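Local atomic coordinates of cellulose binding protein (Clavibacter michiganensis, PDB entry 4JJO), a protein that is an expansin that binds polysaccharides and is thought to loosen plant cell walls, forming part of a longer protein that probably hydrolyses cellulose. Residues A[115-126]-A[153-164]. Residues are numbered along the deposited sequence; the frame is centred on the assembly and turned at random. Where two conformers were deposited one is given.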
loop_
_atom_site.group_PDB
_atom_site.type_symbol
_atom_site.label_atom_id
_atom_site.label_comp_id
_atom_site.label_asym_id
_atom_site.label_seq_id
_atom_site.Cartn_x
_atom_site.Cartn_y
_atom_site.Cartn_z
ATOM N N LYS A 115 -6.115 13.196 -0.586
ATOM C CA LYS A 115 -6.591 13.119 0.785
ATOM C C LYS A 115 -7.682 14.149 1.027
ATOM O O LYS A 115 -7.617 15.266 0.509
ATOM C CB LYS A 115 -5.445 13.371 1.764
ATOM C CG LYS A 115 -5.808 13.042 3.202
ATOM C CD LYS A 115 -4.687 13.368 4.170
ATOM C CE LYS A 115 -5.045 12.883 5.567
ATOM N NZ LYS A 115 -4.096 13.345 6.617
ATOM N N GLU A 116 -8.687 13.777 1.810
ATOM C CA GLU A 116 -9.731 14.703 2.228
ATOM C C GLU A 116 -9.074 15.937 2.836
ATOM O O GLU A 116 -8.120 15.803 3.604
ATOM C CB GLU A 116 -10.636 14.040 3.273
ATOM C CG GLU A 116 -11.566 12.956 2.734
ATOM C CD GLU A 116 -10.894 11.596 2.608
ATOM O OE1 GLU A 116 -9.676 11.492 2.868
ATOM O OE2 GLU A 116 -11.594 10.626 2.250
ATOM N N GLY A 117 -9.585 17.121 2.517
ATOM C CA GLY A 117 -9.044 18.351 3.068
ATOM C C GLY A 117 -7.961 18.998 2.226
ATOM O O GLY A 117 -7.572 20.137 2.484
ATOM N N SER A 118 -7.465 18.278 1.224
ATOM C CA SER A 118 -6.404 18.797 0.366
ATOM C C SER A 118 -6.833 20.067 -0.362
ATOM O O SER A 118 -8.012 20.259 -0.665
ATOM C CB SER A 118 -5.984 17.741 -0.658
ATOM O OG SER A 118 -5.399 16.614 -0.028
ATOM N N SER A 119 -5.854 20.928 -0.626
ATOM C CA SER A 119 -6.059 22.164 -1.369
ATOM C C SER A 119 -4.723 22.570 -1.985
ATOM O O SER A 119 -3.740 21.840 -1.872
ATOM C CB SER A 119 -6.567 23.268 -0.440
ATOM O OG SER A 119 -5.599 23.577 0.548
ATOM N N ARG A 120 -4.678 23.727 -2.635
ATOM C CA ARG A 120 -3.421 24.224 -3.188
ATOM C C ARG A 120 -2.430 24.573 -2.077
ATOM O O ARG A 120 -1.219 24.553 -2.290
ATOM C CB ARG A 120 -3.661 25.445 -4.080
ATOM C CG ARG A 120 -4.331 25.130 -5.416
ATOM C CD ARG A 120 -5.163 26.300 -5.927
ATOM N NE ARG A 120 -4.359 27.491 -6.186
ATOM C CZ ARG A 120 -4.858 28.662 -6.574
ATOM N NH1 ARG A 120 -6.165 28.805 -6.747
ATOM N NH2 ARG A 120 -4.051 29.691 -6.792
ATOM N N TRP A 121 -2.948 24.885 -0.893
ATOM C CA TRP A 121 -2.103 25.241 0.244
ATOM C C TRP A 121 -1.309 24.038 0.731
ATOM O O TRP A 121 -0.118 24.140 1.020
ATOM C CB TRP A 121 -2.958 25.770 1.400
ATOM C CG TRP A 121 -3.743 27.006 1.077
ATOM C CD1 TRP A 121 -5.067 27.078 0.762
ATOM C CD2 TRP A 121 -3.251 28.352 1.050
ATOM N NE1 TRP A 121 -5.431 28.382 0.536
ATOM C CE2 TRP A 121 -4.334 29.184 0.709
ATOM C CE3 TRP A 121 -2.001 28.931 1.282
ATOM C CZ2 TRP A 121 -4.203 30.566 0.589
ATOM C CZ3 TRP A 121 -1.873 30.303 1.162
ATOM C CH2 TRP A 121 -2.969 31.105 0.821
ATOM N N TRP A 122 -1.992 22.901 0.821
ATOM C CA TRP A 122 -1.410 21.669 1.338
ATOM C C TRP A 122 -2.249 20.505 0.843
ATOM O O TRP A 122 -3.478 20.542 0.908
ATOM C CB TRP A 122 -1.396 21.682 2.870
ATOM C CG TRP A 122 -0.757 20.474 3.492
ATOM C CD1 TRP A 122 0.554 20.332 3.849
ATOM C CD2 TRP A 122 -1.404 19.241 3.839
ATOM N NE1 TRP A 122 0.763 19.087 4.395
ATOM C CE2 TRP A 122 -0.420 18.399 4.398
ATOM C CE3 TRP A 122 -2.715 18.769 3.726
ATOM C CZ2 TRP A 122 -0.712 17.110 4.845
ATOM C CZ3 TRP A 122 -3.001 17.487 4.172
ATOM C CH2 TRP A 122 -2.003 16.673 4.721
ATOM N N ALA A 123 -1.592 19.471 0.338
ATOM C CA ALA A 123 -2.312 18.329 -0.194
ATOM C C ALA A 123 -1.616 17.020 0.130
ATOM O O ALA A 123 -0.406 16.979 0.355
ATOM C CB ALA A 123 -2.485 18.472 -1.697
ATOM N N GLY A 124 -2.405 15.954 0.154
ATOM C CA GLY A 124 -1.889 14.614 0.322
ATOM C C GLY A 124 -2.345 13.733 -0.823
ATOM O O GLY A 124 -3.484 13.843 -1.283
ATOM N N LEU A 125 -1.455 12.869 -1.297
ATOM C CA LEU A 125 -1.796 11.921 -2.346
ATOM C C LEU A 125 -1.477 10.508 -1.897
ATOM O O LEU A 125 -0.443 10.254 -1.277
ATOM C CB LEU A 125 -1.021 12.208 -3.632
ATOM C CG LEU A 125 -1.216 13.548 -4.338
ATOM C CD1 LEU A 125 -0.469 13.518 -5.656
ATOM C CD2 LEU A 125 -2.684 13.846 -4.563
ATOM N N GLN A 126 -2.375 9.589 -2.219
ATOM C CA GLN A 126 -2.140 8.177 -1.990
ATOM C C GLN A 126 -2.066 7.466 -3.330
ATOM O O GLN A 126 -2.938 7.643 -4.183
ATOM C CB GLN A 126 -3.266 7.596 -1.143
ATOM C CG GLN A 126 -3.196 6.095 -0.968
ATOM C CD GLN A 126 -4.270 5.583 -0.042
ATOM O OE1 GLN A 126 -5.458 5.813 -0.270
ATOM N NE2 GLN A 126 -3.859 4.902 1.024
ATOM N N TYR A 153 1.558 6.992 7.264
ATOM C CA TYR A 153 0.190 6.476 7.213
ATOM C C TYR A 153 -0.345 6.269 5.788
ATOM O O TYR A 153 -1.556 6.178 5.578
ATOM C CB TYR A 153 -0.762 7.363 8.024
ATOM C CG TYR A 153 -0.866 8.795 7.557
ATOM C CD1 TYR A 153 -1.702 9.147 6.507
ATOM C CD2 TYR A 153 -0.146 9.799 8.187
ATOM C CE1 TYR A 153 -1.807 10.461 6.084
ATOM C CE2 TYR A 153 -0.245 11.115 7.774
ATOM C CZ TYR A 153 -1.074 11.438 6.720
ATOM O OH TYR A 153 -1.182 12.743 6.302
ATOM N N GLY A 154 0.556 6.188 4.813
ATOM C CA GLY A 154 0.191 5.731 3.484
ATOM C C GLY A 154 -0.052 6.811 2.446
ATOM O O GLY A 154 -0.462 6.506 1.326
ATOM N N TYR A 155 0.195 8.064 2.810
ATOM C CA TYR A 155 0.046 9.170 1.873
ATOM C C TYR A 155 1.383 9.846 1.593
ATOM O O TYR A 155 2.392 9.568 2.244
ATOM C CB TYR A 155 -0.929 10.214 2.421
ATOM C CG TYR A 155 -2.386 9.913 2.157
ATOM C CD1 TYR A 155 -3.060 10.538 1.117
ATOM C CD2 TYR A 155 -3.089 9.015 2.951
ATOM C CE1 TYR A 155 -4.392 10.276 0.872
ATOM C CE2 TYR A 155 -4.423 8.747 2.714
ATOM C CZ TYR A 155 -5.068 9.379 1.671
ATOM O OH TYR A 155 -6.396 9.110 1.437
ATOM N N TRP A 156 1.363 10.739 0.611
ATOM C CA TRP A 156 2.495 11.589 0.288
ATOM C C TRP A 156 2.005 13.025 0.361
ATOM O O TRP A 156 0.995 13.360 -0.251
ATOM C CB TRP A 156 3.002 11.285 -1.120
ATOM C CG TRP A 156 3.583 9.923 -1.271
ATOM C CD1 TRP A 156 2.899 8.754 -1.438
ATOM C CD2 TRP A 156 4.974 9.581 -1.277
ATOM N NE1 TRP A 156 3.781 7.704 -1.545
ATOM C CE2 TRP A 156 5.059 8.185 -1.450
ATOM C CE3 TRP A 156 6.154 10.319 -1.153
ATOM C CZ2 TRP A 156 6.280 7.515 -1.505
ATOM C CZ3 TRP A 156 7.363 9.653 -1.206
ATOM C CH2 TRP A 156 7.417 8.265 -1.380
ATOM N N VAL A 157 2.704 13.874 1.107
ATOM C CA VAL A 157 2.214 15.231 1.339
ATOM C C VAL A 157 3.139 16.313 0.798
ATOM O O VAL A 157 4.334 16.102 0.596
ATOM C CB VAL A 157 1.940 15.499 2.838
ATOM C CG1 VAL A 157 0.859 14.560 3.350
ATOM C CG2 VAL A 157 3.212 15.361 3.654
ATOM N N THR A 158 2.557 17.483 0.571
ATOM C CA THR A 158 3.269 18.612 -0.005
ATOM C C THR A 158 4.050 19.376 1.061
ATOM O O THR A 158 3.519 19.673 2.129
ATOM C CB THR A 158 2.280 19.575 -0.682
ATOM O OG1 THR A 158 1.261 19.944 0.253
ATOM C CG2 THR A 158 1.631 18.912 -1.893
ATOM N N PRO A 159 5.322 19.695 0.774
ATOM C CA PRO A 159 6.149 20.517 1.662
ATOM C C PRO A 159 5.876 22.003 1.462
ATOM O O PRO A 159 6.315 22.831 2.258
ATOM C CB PRO A 159 7.571 20.182 1.212
ATOM C CG PRO A 159 7.427 19.877 -0.232
ATOM C CD PRO A 159 6.082 19.215 -0.394
ATOM N N SER A 160 5.158 22.328 0.393
ATOM C CA SER A 160 4.841 23.711 0.065
ATOM C C SER A 160 3.732 23.713 -0.982
ATOM O O SER A 160 3.441 22.672 -1.571
ATOM C CB SER A 160 6.085 24.440 -0.445
ATOM O OG SER A 160 6.619 23.817 -1.600
ATOM N N PRO A 161 3.098 24.875 -1.206
ATOM C CA PRO A 161 1.919 24.927 -2.078
ATOM C C PRO A 161 2.145 24.389 -3.488
ATOM O O PRO A 161 3.275 24.349 -3.983
ATOM C CB PRO A 161 1.591 26.421 -2.129
ATOM C CG PRO A 161 2.115 26.953 -0.859
ATOM C CD PRO A 161 3.381 26.191 -0.605
ATOM N N ILE A 162 1.051 23.980 -4.120
ATOM C CA ILE A 162 1.076 23.505 -5.496
ATOM C C ILE A 162 0.257 24.434 -6.378
ATOM O O ILE A 162 -0.533 25.245 -5.886
ATOM C CB ILE A 162 0.523 22.076 -5.618
ATOM C CG1 ILE A 162 -0.875 21.982 -4.998
ATOM C CG2 ILE A 162 1.464 21.096 -4.946
ATOM C CD1 ILE A 162 -1.597 20.690 -5.311
ATOM N N GLN A 163 0.446 24.308 -7.686
ATOM C CA GLN A 163 -0.208 25.190 -8.639
ATOM C C GLN A 163 -1.667 24.806 -8.854
ATOM O O GLN A 163 -2.063 23.658 -8.648
ATOM C CB GLN A 163 0.543 25.184 -9.973
ATOM C CG GLN A 163 0.540 23.850 -10.696
ATOM C CD GLN A 163 1.404 23.872 -11.938
ATOM O OE1 GLN A 163 2.524 24.383 -11.918
ATOM N NE2 GLN A 163 0.884 23.328 -13.032
ATOM N N ASP A 164 -2.459 25.790 -9.264
ATOM C CA ASP A 164 -3.874 25.593 -9.535
ATOM C C ASP A 164 -4.041 24.836 -10.848
ATOM O O ASP A 164 -3.090 24.699 -11.617
ATOM C CB ASP A 164 -4.578 26.948 -9.606
ATOM C CG ASP A 164 -6.078 26.824 -9.777
ATOM O OD1 ASP A 164 -6.635 25.756 -9.448
ATOM O OD2 ASP A 164 -6.700 27.804 -10.236
HETATM O O HOH W 1 -1.942 27.639 -6.468
HETATM O O HOH W 2 2.051 22.525 1.327
HETATM O O HOH W 3 3.878 18.781 5.005
#
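The Tyr155 ring lies between Lys115 and Gln126, with a methylene against each face in CH-pi contacts. Gln126 CB sits over one face, 3.7 Å from the Tyr155 ring centroid, while Lys115 CG approaches the other at 4.2 Å from that centroid. Lys115, its CG turned away from the backbone N (chi1 -169°) and its chain extended, crosses the ring and carries NZ onward to a 3.0 Å hydrogen bond with Tyr153 OH. A long aliphatic stem ending in an ammonium thus serves both tyrosines. Gly124, having no side chain, allows the Tyr155 edge and Lys115 to close in above it; Gln126 sends its amide to Arg113 and Ser24.

Backbone bonds join the segments as antiparallel neighbours. Leu125 and Trp156 form a hydrogen-bonded pair, Leu125 N reaching Trp156 O at 2.7 Å, and both side chains enter the core against strand 134-141. Beyond it, Thr158 N bonds to Ala123 O, and the Thr158 hydroxyl takes the Ala123 N-H at 2.9 Å (166° at the hydrogen), a side chain replacing a strand carbonyl where the chain turns away. Further out, Ile162 N bonds to Arg120 O.

This is the C-terminal expansin domain, an immunoglobulin-like beta-sandwich of the carbohydrate-binding type; Trp121, Trp122 and Tyr153 are consistent with the flat aromatic cellulose-binding surface of bacterial expansins.

Beneath that surface, Val157 CG1 packs against Trp122 CZ2 at 3.3 Å. A water links Trp122 NE1 to Thr158 O. On the other face, toward the core, Ala123 CB and Ile162 CD1 touch more loosely.

At the exposed end, the Arg120 guanidinium stacks on Asp164, planes 5° apart, with Asp164 CB over its centre. The salt bridge is long, Arg120 NH1 lying 3.7 Å from Asp164 OD2 without directing an N-H at it.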